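Local coordinates for glycosyl hydrolases family 31 family protein (Aspergillus niger, PDB 6DRU) that hydrolyses xyloglucan oligosaccharides, releasing alpha-xylose from the glucose at their non-reducing end, at residues Ala223-Leu231 with Arg615-Lys623. Numbering follows the deposited sequence.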
loop_
_atom_site.group_PDB
_atom_site.type_symbol
_atom_site.label_atom_id
_atom_site.label_comp_id
_atom_site.label_asym_id
_atom_site.label_seq_id
_atom_site.Cartn_x
_atom_site.Cartn_y
_atom_site.Cartn_z
ATOM N N ALA A 223 -15.315 -27.493 27.425
ATOM C CA ALA A 223 -15.292 -28.169 28.714
ATOM C C ALA A 223 -16.617 -27.922 29.418
ATOM O O ALA A 223 -17.320 -26.947 29.137
ATOM C CB ALA A 223 -14.124 -27.695 29.586
ATOM N N GLN A 224 -16.952 -28.818 30.343
ATOM C CA GLN A 224 -18.199 -28.678 31.083
ATOM C C GLN A 224 -18.161 -27.416 31.943
ATOM O O GLN A 224 -17.100 -27.051 32.459
ATOM C CB GLN A 224 -18.449 -29.908 31.954
ATOM C CG GLN A 224 -18.619 -31.198 31.165
ATOM C CD GLN A 224 -19.801 -31.146 30.216
ATOM O OE1 GLN A 224 -20.800 -30.481 30.489
ATOM N NE2 GLN A 224 -19.691 -31.849 29.096
ATOM N N PRO A 225 -19.294 -26.730 32.112
ATOM C CA PRO A 225 -19.270 -25.416 32.766
ATOM C C PRO A 225 -18.787 -25.500 34.206
ATOM O O PRO A 225 -18.985 -26.503 34.899
ATOM C CB PRO A 225 -20.729 -24.953 32.687
ATOM C CG PRO A 225 -21.520 -26.196 32.481
ATOM C CD PRO A 225 -20.650 -27.115 31.686
ATOM N N GLY A 226 -18.136 -24.423 34.649
ATOM C CA GLY A 226 -17.503 -24.378 35.949
ATOM C C GLY A 226 -16.192 -25.126 36.048
ATOM O O GLY A 226 -15.476 -24.958 37.043
ATOM N N ASP A 227 -15.845 -25.929 35.047
ATOM C CA ASP A 227 -14.667 -26.789 35.105
ATOM C C ASP A 227 -13.520 -26.133 34.332
ATOM O O ASP A 227 -13.152 -26.531 33.225
ATOM C CB ASP A 227 -15.011 -28.176 34.563
ATOM C CG ASP A 227 -13.910 -29.188 34.793
ATOM O OD1 ASP A 227 -12.722 -28.807 34.745
ATOM O OD2 ASP A 227 -14.240 -30.372 35.022
ATOM N N TYR A 228 -12.951 -25.100 34.956
ATOM C CA TYR A 228 -11.870 -24.345 34.333
ATOM C C TYR A 228 -10.531 -25.063 34.401
ATOM O O TYR A 228 -9.656 -24.790 33.573
ATOM C CB TYR A 228 -11.742 -22.969 34.989
ATOM C CG TYR A 228 -12.946 -22.084 34.778
ATOM C CD1 TYR A 228 -13.992 -22.068 35.692
ATOM C CD2 TYR A 228 -13.043 -21.270 33.656
ATOM C CE1 TYR A 228 -15.099 -21.263 35.497
ATOM C CE2 TYR A 228 -14.144 -20.462 33.453
ATOM C CZ TYR A 228 -15.170 -20.462 34.376
ATOM O OH TYR A 228 -16.269 -19.658 34.179
ATOM N N ASP A 229 -10.351 -25.968 35.366
ATOM C CA ASP A 229 -9.103 -26.718 35.445
ATOM C C ASP A 229 -8.908 -27.594 34.216
ATOM O O ASP A 229 -7.770 -27.826 33.792
ATOM C CB ASP A 229 -9.076 -27.560 36.719
ATOM C CG ASP A 229 -8.949 -26.716 37.972
ATOM O OD1 ASP A 229 -8.258 -25.675 37.915
ATOM O OD2 ASP A 229 -9.538 -27.088 39.009
ATOM N N THR A 230 -10.003 -28.083 33.630
ATOM C CA THR A 230 -9.895 -28.868 32.407
ATOM C C THR A 230 -9.545 -27.983 31.219
ATOM O O THR A 230 -8.733 -28.369 30.369
ATOM C CB THR A 230 -11.196 -29.626 32.147
ATOM O OG1 THR A 230 -11.450 -30.522 33.235
ATOM C CG2 THR A 230 -11.100 -30.425 30.857
ATOM N N LEU A 231 -10.147 -26.793 31.139
ATOM C CA LEU A 231 -9.802 -25.853 30.077
ATOM C C LEU A 231 -8.307 -25.557 30.071
ATOM O O LEU A 231 -7.661 -25.583 29.017
ATOM C CB LEU A 231 -10.608 -24.563 30.232
ATOM C CG LEU A 231 -12.068 -24.602 29.785
ATOM C CD1 LEU A 231 -12.744 -23.269 30.059
ATOM C CD2 LEU A 231 -12.158 -24.949 28.307
ATOM N N ARG A 615 -4.635 -18.560 41.469
ATOM C CA ARG A 615 -5.909 -18.996 40.911
ATOM C C ARG A 615 -6.998 -17.964 41.163
ATOM O O ARG A 615 -7.316 -17.680 42.330
ATOM C CB ARG A 615 -6.304 -20.345 41.520
ATOM C CG ARG A 615 -5.253 -21.429 41.330
ATOM C CD ARG A 615 -5.570 -22.685 42.127
ATOM N NE ARG A 615 -6.813 -23.320 41.700
ATOM C CZ ARG A 615 -6.935 -24.072 40.612
ATOM N NH1 ARG A 615 -5.885 -24.287 39.830
ATOM N NH2 ARG A 615 -8.107 -24.609 40.306
ATOM N N PRO A 616 -7.592 -17.384 40.122
ATOM C CA PRO A 616 -8.780 -16.552 40.329
ATOM C C PRO A 616 -9.913 -17.373 40.925
ATOM O O PRO A 616 -9.997 -18.588 40.735
ATOM C CB PRO A 616 -9.119 -16.057 38.918
ATOM C CG PRO A 616 -8.423 -17.008 37.995
ATOM C CD PRO A 616 -7.180 -17.424 38.710
ATOM N N LEU A 617 -10.795 -16.687 41.655
ATOM C CA LEU A 617 -11.778 -17.374 42.487
ATOM C C LEU A 617 -12.792 -18.177 41.680
ATOM O O LEU A 617 -13.400 -19.101 42.230
ATOM C CB LEU A 617 -12.512 -16.369 43.377
ATOM C CG LEU A 617 -11.648 -15.657 44.419
ATOM C CD1 LEU A 617 -12.495 -14.753 45.301
ATOM C CD2 LEU A 617 -10.877 -16.666 45.259
ATOM N N TYR A 618 -12.992 -17.860 40.398
ATOM C CA TYR A 618 -13.969 -18.609 39.618
ATOM C C TYR A 618 -13.508 -20.028 39.317
ATOM O O TYR A 618 -14.343 -20.889 39.021
ATOM C CB TYR A 618 -14.296 -17.875 38.312
ATOM C CG TYR A 618 -13.116 -17.618 37.396
ATOM C CD1 TYR A 618 -12.583 -18.634 36.610
ATOM C CD2 TYR A 618 -12.552 -16.353 37.298
ATOM C CE1 TYR A 618 -11.513 -18.402 35.769
ATOM C CE2 TYR A 618 -11.482 -16.111 36.455
ATOM C CZ TYR A 618 -10.966 -17.140 35.695
ATOM O OH TYR A 618 -9.900 -16.909 34.857
ATOM N N MET A 619 -12.203 -20.298 39.393
ATOM C CA MET A 619 -11.715 -21.625 39.039
ATOM C C MET A 619 -12.026 -22.656 40.114
ATOM O O MET A 619 -12.115 -23.852 39.813
ATOM C CB MET A 619 -10.212 -21.578 38.774
ATOM C CG MET A 619 -9.850 -20.932 37.452
ATOM S SD MET A 619 -8.237 -21.461 36.859
ATOM C CE MET A 619 -7.242 -20.965 38.243
ATOM N N ASP A 620 -12.186 -22.223 41.366
ATOM C CA ASP A 620 -12.419 -23.146 42.467
ATOM C C ASP A 620 -13.791 -23.024 43.113
ATOM O O ASP A 620 -14.219 -23.967 43.786
ATOM C CB ASP A 620 -11.352 -22.956 43.557
ATOM C CG ASP A 620 -10.042 -23.643 43.219
ATOM O OD1 ASP A 620 -10.078 -24.722 42.589
ATOM O OD2 ASP A 620 -8.976 -23.108 43.594
ATOM N N PHE A 621 -14.500 -21.905 42.924
ATOM C CA PHE A 621 -15.746 -21.686 43.649
ATOM C C PHE A 621 -16.873 -21.164 42.765
ATOM O O PHE A 621 -17.855 -20.627 43.288
ATOM C CB PHE A 621 -15.529 -20.724 44.824
ATOM C CG PHE A 621 -14.344 -21.063 45.686
ATOM C CD1 PHE A 621 -14.370 -22.164 46.525
ATOM C CD2 PHE A 621 -13.209 -20.267 45.672
ATOM C CE1 PHE A 621 -13.282 -22.476 47.322
ATOM C CE2 PHE A 621 -12.117 -20.573 46.470
ATOM C CZ PHE A 621 -12.155 -21.680 47.296
ATOM N N GLU A 622 -16.766 -21.291 41.440
ATOM C CA GLU A 622 -17.916 -20.943 40.607
ATOM C C GLU A 622 -18.993 -22.013 40.695
ATOM O O GLU A 622 -20.185 -21.697 40.785
ATOM C CB GLU A 622 -17.505 -20.737 39.151
ATOM C CG GLU A 622 -18.594 -20.046 38.337
ATOM C CD GLU A 622 -18.406 -20.186 36.841
ATOM O OE1 GLU A 622 -18.620 -21.301 36.319
ATOM O OE2 GLU A 622 -18.057 -19.181 36.186
ATOM N N LYS A 623 -18.592 -23.288 40.661
ATOM C CA LYS A 623 -19.545 -24.372 40.863
ATOM C C LYS A 623 -20.235 -24.252 42.215
ATOM O O LYS A 623 -21.422 -24.573 42.346
ATOM C CB LYS A 623 -18.835 -25.722 40.761
ATOM C CG LYS A 623 -18.448 -26.143 39.356
ATOM C CD LYS A 623 -17.421 -27.270 39.403
ATOM C CE LYS A 623 -17.497 -28.160 38.172
ATOM N NZ LYS A 623 -16.484 -29.251 38.225
#
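Asp229, in the first turn of helix 228-239, meets Arg615 in a salt-bridge network that joins the end of the N-terminal beta-sandwich region to the C-terminal domain of this GH31 enzyme. Arg615 NH2 donates to the syn lone pair of Asp229 OD1 at 2.6 Å, nearly straight at 163° and in the guanidinium plane; NH1 adds a weak bond to the same oxygen and a hydrogen bond to the carbonyl oxygen of Ser612. Arg615 grips Asp620 side-on, NE to Asp620 OD2 at 2.9 Å and NH2 to Asp620 OD1, so NH2 of Arg615 is shared by two neighbouring carboxylates, whose mutual repulsion its charge probably offsets. Met619 CE lies over one guanidinium face. At the start of the helix, Asp227 is the N-cap: its OD1 accepts from both Thr230 N and Thr230 OG1. Next to it, Tyr228 presents a ring face to the edge of Tyr618 in a tilted edge-to-face (T-shaped) pair, planes 61° apart, while Tyr618 also stacks on Tyr150. The trans chi1 of Glu622 (-166°) and its extended chain carry the carboxylate across to Tyr228, whose OH donates to Glu622 OE2 at 2.7 Å from above the carboxylate plane.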